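Local coordinates for protein LRIM1 (Anopheles gambiae, PDB 3O53) that forms a heterodimer with APL1C that regulates complement-like immunity in the mosquito, this chain being its leucine-rich repeat domain, at residues Leu74-Leu82 with Glu94-Glu102; Leu233-Asp243 with Lys260-Thr271. All coordinates share one frame; numbering follows the deposited sequence.

Contact 1 (Leu74-Leu82 with Glu94-Glu102)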
loop_
_atom_site.group_PDB
_atom_site.type_symbol
_atom_site.label_atom_id
_atom_site.label_comp_id
_atom_site.label_asym_id
_atom_site.label_seq_id
_atom_site.Cartn_x
_atom_site.Cartn_y
_atom_site.Cartn_z
ATOM N N LEU A 74 3.845 16.474 10.964
ATOM C CA LEU A 74 3.943 17.366 9.814
ATOM C C LEU A 74 2.527 17.733 9.393
ATOM O O LEU A 74 1.817 16.922 8.783
ATOM C CB LEU A 74 4.681 16.692 8.641
ATOM C CG LEU A 74 4.728 17.556 7.373
ATOM C CD1 LEU A 74 5.373 18.900 7.687
ATOM C CD2 LEU A 74 5.458 16.863 6.223
ATOM N N ASP A 75 2.107 18.947 9.736
ATOM C CA ASP A 75 0.729 19.361 9.520
ATOM C C ASP A 75 0.675 20.428 8.448
ATOM O O ASP A 75 1.014 21.581 8.683
ATOM C CB ASP A 75 0.101 19.892 10.817
ATOM C CG ASP A 75 -1.387 20.186 10.670
ATOM O OD1 ASP A 75 -1.879 20.297 9.521
ATOM O OD2 ASP A 75 -2.069 20.311 11.706
ATOM N N LEU A 76 0.255 20.028 7.256
ATOM C CA LEU A 76 0.158 20.947 6.132
ATOM C C LEU A 76 -1.259 20.958 5.592
ATOM O O LEU A 76 -1.481 21.214 4.410
ATOM C CB LEU A 76 1.115 20.520 5.030
ATOM C CG LEU A 76 2.566 20.417 5.485
ATOM C CD1 LEU A 76 3.432 19.991 4.308
ATOM C CD2 LEU A 76 3.039 21.747 6.064
ATOM N N GLU A 77 -2.214 20.671 6.469
ATOM C CA GLU A 77 -3.612 20.566 6.082
ATOM C C GLU A 77 -4.118 21.894 5.525
ATOM O O GLU A 77 -5.019 21.919 4.680
ATOM C CB GLU A 77 -4.453 20.152 7.292
ATOM C CG GLU A 77 -5.908 19.865 6.972
ATOM C CD GLU A 77 -6.676 19.330 8.170
ATOM O OE1 GLU A 77 -6.170 18.407 8.846
ATOM O OE2 GLU A 77 -7.790 19.832 8.432
ATOM N N SER A 78 -3.527 22.990 5.994
ATOM C CA SER A 78 -4.000 24.325 5.636
ATOM C C SER A 78 -3.394 24.842 4.337
ATOM O O SER A 78 -3.715 25.947 3.908
ATOM C CB SER A 78 -3.714 25.320 6.762
ATOM O OG SER A 78 -2.324 25.536 6.900
ATOM N N LEU A 79 -2.510 24.062 3.718
ATOM C CA LEU A 79 -2.014 24.407 2.388
ATOM C C LEU A 79 -3.015 23.892 1.360
ATOM O O LEU A 79 -2.921 22.763 0.876
ATOM C CB LEU A 79 -0.613 23.840 2.152
ATOM C CG LEU A 79 0.444 24.309 3.161
ATOM C CD1 LEU A 79 1.826 23.821 2.750
ATOM C CD2 LEU A 79 0.433 25.834 3.307
ATOM N N SER A 80 -3.979 24.746 1.049
ATOM C CA SER A 80 -5.153 24.379 0.273
ATOM C C SER A 80 -4.865 24.072 -1.199
ATOM O O SER A 80 -5.651 23.385 -1.851
ATOM C CB SER A 80 -6.179 25.512 0.363
ATOM O OG SER A 80 -7.315 25.251 -0.440
ATOM N N THR A 81 -3.753 24.581 -1.721
ATOM C CA THR A 81 -3.464 24.459 -3.150
ATOM C C THR A 81 -2.527 23.297 -3.459
ATOM O O THR A 81 -2.451 22.842 -4.594
ATOM C CB THR A 81 -2.864 25.765 -3.713
ATOM O OG1 THR A 81 -3.857 26.796 -3.680
ATOM C CG2 THR A 81 -2.390 25.579 -5.152
ATOM N N LEU A 82 -1.825 22.811 -2.441
ATOM C CA LEU A 82 -0.859 21.733 -2.613
ATOM C C LEU A 82 -1.472 20.498 -3.288
ATOM O O LEU A 82 -2.506 19.995 -2.855
ATOM C CB LEU A 82 -0.282 21.347 -1.250
ATOM C CG LEU A 82 1.088 20.676 -1.283
ATOM C CD1 LEU A 82 2.148 21.641 -1.804
ATOM C CD2 LEU A 82 1.445 20.161 0.109
ATOM N N GLU A 94 3.241 11.623 12.417
ATOM C CA GLU A 94 1.853 11.908 12.072
ATOM C C GLU A 94 1.790 12.957 10.976
ATOM O O GLU A 94 2.436 13.992 11.051
ATOM C CB GLU A 94 1.064 12.369 13.306
ATOM C CG GLU A 94 1.161 11.407 14.478
ATOM C CD GLU A 94 0.233 11.792 15.617
ATOM O OE1 GLU A 94 -0.885 12.275 15.335
ATOM O OE2 GLU A 94 0.622 11.614 16.790
ATOM N N LEU A 95 0.985 12.690 9.965
ATOM C CA LEU A 95 0.979 13.499 8.760
ATOM C C LEU A 95 -0.441 13.952 8.464
ATOM O O LEU A 95 -1.367 13.149 8.500
ATOM C CB LEU A 95 1.533 12.657 7.596
ATOM C CG LEU A 95 1.420 13.161 6.158
ATOM C CD1 LEU A 95 2.146 14.486 6.026
ATOM C CD2 LEU A 95 1.985 12.101 5.186
ATOM N N LEU A 96 -0.614 15.240 8.175
ATOM C CA LEU A 96 -1.911 15.768 7.773
ATOM C C LEU A 96 -1.762 16.618 6.518
ATOM O O LEU A 96 -0.911 17.498 6.456
ATOM C CB LEU A 96 -2.510 16.638 8.884
ATOM C CG LEU A 96 -2.638 15.989 10.262
ATOM C CD1 LEU A 96 -1.316 16.041 10.985
ATOM C CD2 LEU A 96 -3.727 16.676 11.088
ATOM N N VAL A 97 -2.608 16.379 5.526
ATOM C CA VAL A 97 -2.519 17.133 4.289
ATOM C C VAL A 97 -3.895 17.618 3.836
ATOM O O VAL A 97 -4.920 17.203 4.380
ATOM C CB VAL A 97 -1.801 16.309 3.196
ATOM C CG1 VAL A 97 -0.445 15.858 3.720
ATOM C CG2 VAL A 97 -2.634 15.109 2.784
ATOM N N GLY A 98 -3.899 18.508 2.846
ATOM C CA GLY A 98 -5.078 19.271 2.479
ATOM C C GLY A 98 -5.937 18.675 1.383
ATOM O O GLY A 98 -5.714 17.541 0.953
ATOM N N PRO A 99 -6.922 19.455 0.906
ATOM C CA PRO A 99 -7.987 19.015 -0.001
ATOM C C PRO A 99 -7.571 18.890 -1.469
ATOM O O PRO A 99 -8.330 18.320 -2.250
ATOM C CB PRO A 99 -9.047 20.122 0.130
ATOM C CG PRO A 99 -8.510 21.107 1.145
ATOM C CD PRO A 99 -7.045 20.885 1.225
ATOM N N SER A 100 -6.405 19.411 -1.839
ATOM C CA SER A 100 -5.951 19.359 -3.234
ATOM C C SER A 100 -4.896 18.288 -3.481
ATOM O O SER A 100 -4.381 18.155 -4.595
ATOM C CB SER A 100 -5.385 20.714 -3.666
ATOM O OG SER A 100 -6.397 21.698 -3.682
ATOM N N ILE A 101 -4.569 17.526 -2.446
ATOM C CA ILE A 101 -3.567 16.476 -2.574
ATOM C C ILE A 101 -3.999 15.412 -3.575
ATOM O O ILE A 101 -5.083 14.827 -3.475
ATOM C CB ILE A 101 -3.261 15.834 -1.207
ATOM C CG1 ILE A 101 -2.621 16.872 -0.289
ATOM C CG2 ILE A 101 -2.307 14.673 -1.352
ATOM C CD1 ILE A 101 -1.280 17.398 -0.805
ATOM N N GLU A 102 -3.127 15.169 -4.543
ATOM C CA GLU A 102 -3.352 14.163 -5.566
ATOM C C GLU A 102 -2.282 13.086 -5.446
ATOM O O GLU A 102 -2.546 11.922 -5.706
ATOM C CB GLU A 102 -3.297 14.795 -6.967
ATOM C CG GLU A 102 -4.313 15.910 -7.192
ATOM C CD GLU A 102 -4.198 16.569 -8.567
ATOM O OE1 GLU A 102 -3.144 16.430 -9.231
ATOM O OE2 GLU A 102 -5.169 17.238 -8.981
HETATM O O HOH W 1 -1.720 20.117 2.029
HETATM O O HOH W 2 -5.894 16.468 7.090
HETATM O O HOH W 3 -4.004 20.334 -0.399
#

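Contact 2 (Leu233-Asp243 with Lys260-Thr271)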
loop_
_atom_site.group_PDB
_atom_site.type_symbol
_atom_site.label_atom_id
_atom_site.label_comp_id
_atom_site.label_asym_id
_atom_site.label_seq_id
_atom_site.Cartn_x
_atom_site.Cartn_y
_atom_site.Cartn_z
ATOM N N LEU A 233 -14.878 -19.008 -4.962
ATOM C CA LEU A 233 -14.191 -17.894 -5.601
ATOM C C LEU A 233 -14.128 -18.097 -7.114
ATOM O O LEU A 233 -13.898 -19.204 -7.587
ATOM C CB LEU A 233 -12.767 -17.761 -5.047
ATOM C CG LEU A 233 -12.594 -17.217 -3.628
ATOM C CD1 LEU A 233 -11.118 -17.262 -3.240
ATOM C CD2 LEU A 233 -13.142 -15.784 -3.523
ATOM N N ARG A 234 -14.330 -17.018 -7.861
ATOM C CA ARG A 234 -14.198 -17.037 -9.309
ATOM C C ARG A 234 -13.393 -15.824 -9.764
ATOM O O ARG A 234 -13.642 -14.708 -9.320
ATOM C CB ARG A 234 -15.579 -16.989 -9.968
ATOM C CG ARG A 234 -16.500 -18.131 -9.592
ATOM C CD ARG A 234 -16.100 -19.441 -10.256
ATOM N NE ARG A 234 -17.073 -20.491 -9.967
ATOM C CZ ARG A 234 -17.031 -21.282 -8.897
ATOM N NH1 ARG A 234 -16.056 -21.162 -8.005
ATOM N NH2 ARG A 234 -17.966 -22.202 -8.716
ATOM N N PHE A 235 -12.426 -16.037 -10.644
ATOM C CA PHE A 235 -11.715 -14.921 -11.246
ATOM C C PHE A 235 -12.147 -14.731 -12.694
ATOM O O PHE A 235 -12.877 -15.549 -13.237
ATOM C CB PHE A 235 -10.204 -15.120 -11.113
ATOM C CG PHE A 235 -9.722 -14.996 -9.691
ATOM C CD1 PHE A 235 -9.306 -13.772 -9.195
ATOM C CD2 PHE A 235 -9.741 -16.093 -8.839
ATOM C CE1 PHE A 235 -8.886 -13.643 -7.879
ATOM C CE2 PHE A 235 -9.324 -15.969 -7.514
ATOM C CZ PHE A 235 -8.894 -14.743 -7.038
ATOM N N SER A 236 -11.698 -13.639 -13.301
ATOM C CA SER A 236 -12.117 -13.253 -14.638
ATOM C C SER A 236 -11.026 -13.533 -15.658
ATOM O O SER A 236 -9.926 -13.958 -15.308
ATOM C CB SER A 236 -12.445 -11.760 -14.671
ATOM O OG SER A 236 -11.257 -10.987 -14.620
ATOM N N GLN A 237 -11.335 -13.273 -16.923
ATOM C CA GLN A 237 -10.375 -13.459 -18.004
ATOM C C GLN A 237 -9.273 -12.406 -17.977
ATOM O O GLN A 237 -8.303 -12.510 -18.719
ATOM C CB GLN A 237 -11.078 -13.419 -19.364
ATOM C CG GLN A 237 -11.375 -14.793 -19.938
ATOM C CD GLN A 237 -11.523 -14.772 -21.446
ATOM O OE1 GLN A 237 -11.210 -13.776 -22.097
ATOM N NE2 GLN A 237 -11.996 -15.876 -22.008
ATOM N N ASN A 238 -9.438 -11.384 -17.141
ATOM C CA ASN A 238 -8.415 -10.355 -16.972
ATOM C C ASN A 238 -7.150 -10.911 -16.338
ATOM O O ASN A 238 -6.058 -10.388 -16.538
ATOM C CB ASN A 238 -8.936 -9.228 -16.082
ATOM C CG ASN A 238 -9.998 -8.402 -16.756
ATOM O OD1 ASN A 238 -10.065 -8.341 -17.981
ATOM N ND2 ASN A 238 -10.837 -7.751 -15.958
ATOM N N LEU A 239 -7.309 -11.967 -15.554
ATOM C CA LEU A 239 -6.218 -12.501 -14.754
ATOM C C LEU A 239 -5.048 -12.960 -15.631
ATOM O O LEU A 239 -5.219 -13.803 -16.501
ATOM C CB LEU A 239 -6.743 -13.660 -13.909
ATOM C CG LEU A 239 -5.803 -14.242 -12.854
ATOM C CD1 LEU A 239 -5.660 -13.280 -11.674
ATOM C CD2 LEU A 239 -6.311 -15.603 -12.386
ATOM N N GLU A 240 -3.862 -12.396 -15.400
ATOM C CA GLU A 240 -2.652 -12.784 -16.140
ATOM C C GLU A 240 -1.527 -13.256 -15.207
ATOM O O GLU A 240 -0.558 -13.858 -15.654
ATOM C CB GLU A 240 -2.128 -11.605 -16.952
ATOM C CG GLU A 240 -3.133 -10.979 -17.895
ATOM C CD GLU A 240 -2.588 -9.727 -18.570
ATOM O OE1 GLU A 240 -1.458 -9.310 -18.231
ATOM O OE2 GLU A 240 -3.290 -9.161 -19.438
ATOM N N HIS A 241 -1.642 -12.964 -13.916
ATOM C CA HIS A 241 -0.570 -13.275 -12.970
ATOM C C HIS A 241 -1.215 -13.702 -11.657
ATOM O O HIS A 241 -1.994 -12.957 -11.062
ATOM C CB HIS A 241 0.350 -12.054 -12.783
ATOM C CG HIS A 241 1.441 -12.253 -11.771
ATOM N ND1 HIS A 241 2.767 -12.400 -12.122
ATOM C CD2 HIS A 241 1.405 -12.311 -10.416
ATOM C CE1 HIS A 241 3.502 -12.541 -11.032
ATOM N NE2 HIS A 241 2.698 -12.498 -9.982
ATOM N N PHE A 242 -0.918 -14.922 -11.233
ATOM C CA PHE A 242 -1.587 -15.527 -10.102
ATOM C C PHE A 242 -0.541 -16.327 -9.339
ATOM O O PHE A 242 -0.102 -17.379 -9.800
ATOM C CB PHE A 242 -2.724 -16.424 -10.611
ATOM C CG PHE A 242 -3.605 -16.993 -9.529
ATOM C CD1 PHE A 242 -4.688 -16.277 -9.047
ATOM C CD2 PHE A 242 -3.370 -18.262 -9.025
ATOM C CE1 PHE A 242 -5.508 -16.815 -8.067
ATOM C CE2 PHE A 242 -4.185 -18.807 -8.053
ATOM C CZ PHE A 242 -5.256 -18.091 -7.570
ATOM N N ASP A 243 -0.143 -15.830 -8.169
ATOM C CA ASP A 243 1.000 -16.403 -7.454
ATOM C C ASP A 243 0.636 -16.824 -6.026
ATOM O O ASP A 243 0.525 -15.982 -5.132
ATOM C CB ASP A 243 2.133 -15.378 -7.420
ATOM C CG ASP A 243 3.446 -15.961 -6.946
ATOM O OD1 ASP A 243 3.452 -17.115 -6.483
ATOM O OD2 ASP A 243 4.476 -15.249 -7.025
ATOM N N LYS A 260 -13.247 -25.434 -10.856
ATOM C CA LYS A 260 -14.209 -24.463 -11.364
ATOM C C LYS A 260 -13.522 -23.179 -11.809
ATOM O O LYS A 260 -14.176 -22.195 -12.154
ATOM C CB LYS A 260 -15.277 -24.183 -10.308
ATOM C CG LYS A 260 -16.136 -25.402 -10.016
ATOM C CD LYS A 260 -17.185 -25.122 -8.961
ATOM C CE LYS A 260 -18.106 -26.317 -8.767
ATOM N NZ LYS A 260 -19.092 -26.094 -7.674
ATOM N N ASN A 261 -12.194 -23.211 -11.805
ATOM C CA ASN A 261 -11.372 -22.120 -12.307
ATOM C C ASN A 261 -10.222 -22.685 -13.146
ATOM O O ASN A 261 -9.047 -22.413 -12.888
ATOM C CB ASN A 261 -10.810 -21.306 -11.148
ATOM C CG ASN A 261 -11.887 -20.546 -10.384
ATOM O OD1 ASN A 261 -12.153 -19.376 -10.663
ATOM N ND2 ASN A 261 -12.513 -21.209 -9.417
ATOM N N GLN A 262 -10.567 -23.480 -14.152
ATOM C CA GLN A 262 -9.573 -24.170 -14.964
ATOM C C GLN A 262 -8.540 -23.230 -15.577
ATOM O O GLN A 262 -7.347 -23.540 -15.610
ATOM C CB GLN A 262 -10.267 -24.974 -16.070
ATOM C CG GLN A 262 -10.828 -26.302 -15.595
ATOM C CD GLN A 262 -9.771 -27.160 -14.922
ATOM O OE1 GLN A 262 -8.579 -27.035 -15.208
ATOM N NE2 GLN A 262 -10.202 -28.033 -14.021
ATOM N N ARG A 263 -8.997 -22.092 -16.085
ATOM C CA ARG A 263 -8.088 -21.105 -16.656
ATOM C C ARG A 263 -7.146 -20.512 -15.604
ATOM O O ARG A 263 -6.013 -20.137 -15.910
ATOM C CB ARG A 263 -8.864 -19.973 -17.322
ATOM C CG ARG A 263 -7.951 -18.924 -17.929
ATOM C CD ARG A 263 -8.716 -17.821 -18.638
ATOM N NE ARG A 263 -7.806 -16.876 -19.282
ATOM C CZ ARG A 263 -7.141 -15.926 -18.631
ATOM N NH1 ARG A 263 -7.294 -15.796 -17.321
ATOM N NH2 ARG A 263 -6.329 -15.106 -19.286
ATOM N N VAL A 264 -7.614 -20.403 -14.367
ATOM C CA VAL A 264 -6.754 -19.894 -13.308
ATOM C C VAL A 264 -5.622 -20.894 -13.069
ATOM O O VAL A 264 -4.486 -20.502 -12.828
ATOM C CB VAL A 264 -7.543 -19.609 -12.003
ATOM C CG1 VAL A 264 -6.598 -19.121 -10.899
ATOM C CG2 VAL A 264 -8.640 -18.577 -12.266
ATOM N N GLN A 265 -5.923 -22.186 -13.164
ATOM C CA GLN A 265 -4.893 -23.198 -12.963
ATOM C C GLN A 265 -3.782 -23.014 -13.993
ATOM O O GLN A 265 -2.601 -23.201 -13.694
ATOM C CB GLN A 265 -5.473 -24.609 -13.071
ATOM C CG GLN A 265 -4.442 -25.696 -12.804
ATOM C CD GLN A 265 -5.024 -27.095 -12.856
ATOM O OE1 GLN A 265 -6.208 -27.297 -12.590
ATOM N NE2 GLN A 265 -4.188 -28.072 -13.191
ATOM N N THR A 266 -4.180 -22.647 -15.206
ATOM C CA THR A 266 -3.250 -22.430 -16.303
ATOM C C THR A 266 -2.429 -21.166 -16.070
ATOM O O THR A 266 -1.227 -21.132 -16.339
ATOM C CB THR A 266 -4.019 -22.298 -17.625
ATOM O OG1 THR A 266 -4.711 -23.525 -17.882
ATOM C CG2 THR A 266 -3.075 -21.968 -18.785
ATOM N N VAL A 267 -3.084 -20.130 -15.558
ATOM C CA VAL A 267 -2.402 -18.879 -15.252
ATOM C C VAL A 267 -1.388 -19.097 -14.130
ATOM O O VAL A 267 -0.306 -18.531 -14.153
ATOM C CB VAL A 267 -3.396 -17.767 -14.857
ATOM C CG1 VAL A 267 -2.650 -16.532 -14.361
ATOM C CG2 VAL A 267 -4.296 -17.412 -16.038
ATOM N N ALA A 268 -1.738 -19.935 -13.166
ATOM C CA ALA A 268 -0.852 -20.258 -12.051
ATOM C C ALA A 268 0.419 -20.928 -12.562
ATOM O O ALA A 268 1.525 -20.584 -12.151
ATOM C CB ALA A 268 -1.554 -21.177 -11.075
ATOM N N LYS A 269 0.264 -21.904 -13.447
ATOM C CA LYS A 269 1.428 -22.582 -13.997
ATOM C C LYS A 269 2.310 -21.606 -14.775
ATOM O O LYS A 269 3.524 -21.588 -14.600
ATOM C CB LYS A 269 1.007 -23.742 -14.899
ATOM C CG LYS A 269 2.170 -24.426 -15.595
ATOM C CD LYS A 269 1.688 -25.267 -16.771
ATOM C CE LYS A 269 1.058 -24.403 -17.863
ATOM N NZ LYS A 269 0.505 -25.211 -18.986
ATOM N N GLN A 270 1.705 -20.809 -15.645
ATOM C CA GLN A 270 2.466 -19.848 -16.441
ATOM C C GLN A 270 3.194 -18.853 -15.549
ATOM O O GLN A 270 4.320 -18.444 -15.833
ATOM C CB GLN A 270 1.546 -19.088 -17.398
ATOM C CG GLN A 270 1.072 -19.918 -18.576
ATOM C CD GLN A 270 0.028 -19.204 -19.406
ATOM O OE1 GLN A 270 -0.748 -18.399 -18.892
ATOM N NE2 GLN A 270 0.002 -19.499 -20.698
ATOM N N THR A 271 2.531 -18.445 -14.476
ATOM C CA THR A 271 3.118 -17.498 -13.537
ATOM C C THR A 271 4.369 -18.078 -12.892
ATOM O O THR A 271 5.399 -17.407 -12.824
ATOM C CB THR A 271 2.103 -17.092 -12.443
ATOM O OG1 THR A 271 1.022 -16.377 -13.048
ATOM C CG2 THR A 271 2.765 -16.173 -11.396
HETATM O O HOH W 4 -12.553 -18.109 -12.884
HETATM O O HOH W 5 -8.973 -16.698 -15.235
HETATM O O HOH W 6 2.264 -14.645 -15.563
HETATM O O HOH W 7 1.762 -19.318 -9.641
#

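Contact 1 (Leu74-Leu82 with Glu94-Glu102)
Leu96 lies against Asp75 on the outer face of two neighbouring parallel strands, and Glu77 reaches it from the turn that follows. Its CB meets Asp75 OD1 at 3.8 Å. With CG beside the backbone N (chi1 -55°), the two methyls part: CD1 rests on Asp75 CB and near the Leu74 carbonyl oxygen, while CD2 sits 3.7 Å from Glu77 OE1. Asp75 OD1 also accepts from Glu77 N in an Asx turn, which fixes the carboxylate beside the leucine; Glu77 OE1 is bridged by a water to Val97 O. The strands themselves are joined by backbone bonds, Leu74 N to Glu94 O, Leu96 N to Leu74 O and Leu76 N to Leu96 O. On the inner face Leu74 and Leu95 run side by side, CD2 to CD1 at 4.1 Å.

Past the strands, one water accepts from Gly98 N within bonding distance of Leu76 O and Leu79 O, another from Ser100 N near Leu79 O and Leu82 O. Ser100 OG donates to Ser80 O over 2.6 Å, in the carbonyl plane. Leu82 and Ile101 turn inward together, leading into repeat strands 84-86 and 103-105. Successive coils of the leucine-rich repeat solenoid thus form a second parallel sheet, completed by strand 113-116.

Contact 2 (Leu233-Asp243 with Lys260-Thr271)
Leu239 O is gripped by both terminal nitrogens of Arg263, NH1 at 3.0 Å and NH2 at 3.3 Å, the NH1 bond lying on a carbonyl lone pair. The arginine has CG opposite the backbone N (chi1 180°), an extended chain that carries the guanidinium from the helix to the loop; Gln237 O lies over one guanidinium face, and a water joins NH1 to Ser236 O. Leu233 O is likewise shared: Asn261 ND2, which also bonds Phe257 O of helix 251-259, donates to it at 3.0 Å, and Arg234 NH1 from above the carbonyl plane. Asn261 OD1 takes a weak bond from Phe235 N and a water held by Phe235 O. Alongside, Lys260 CB covers a face of the Arg234 guanidinium.

In the apolar middle of the contact, Val264 splits its methyls: CG1 stands 3.6 Å from the centroid of the Phe242 ring, almost on its normal, a CH-pi contact, while CG2 meets Leu239 CD2 and Phe235 CB. Val267 CG1 reaches Phe242 CB. At the far end Thr271 OG1 accepts from Phe242 N at 3.0 Å and gives its own proton to Val267 O, as its CG2 sits over the His241 ring, whose ND1 is hydrogen-bonded to Lys274 NZ. Side chains of the helix and the residue just before it thus satisfy backbone groups of the last repeat strand and its loop, consistent with a C-terminal cap closing the solenoid.

Contacts 1 and 2 lie on opposite sides of the chain's centre, their own centres about 41 Å apart, and share no helix or strand. Contact 1 joins two successive coils within the repeat array through like elements, so main chain pairs mostly with main chain and waters carry the pairing past the strands. Contact 2 joins unlike elements at the end of the array, where helix 262-276 crosses strand 241-243 steeply; here side chains supply the bonds and aromatic rings take part in the packing. Both are partly buried, with most apolar side chains inside and charged groups toward the surface: acidic residues beside a leucine in contact 1, arginines and a lysine in contact 2.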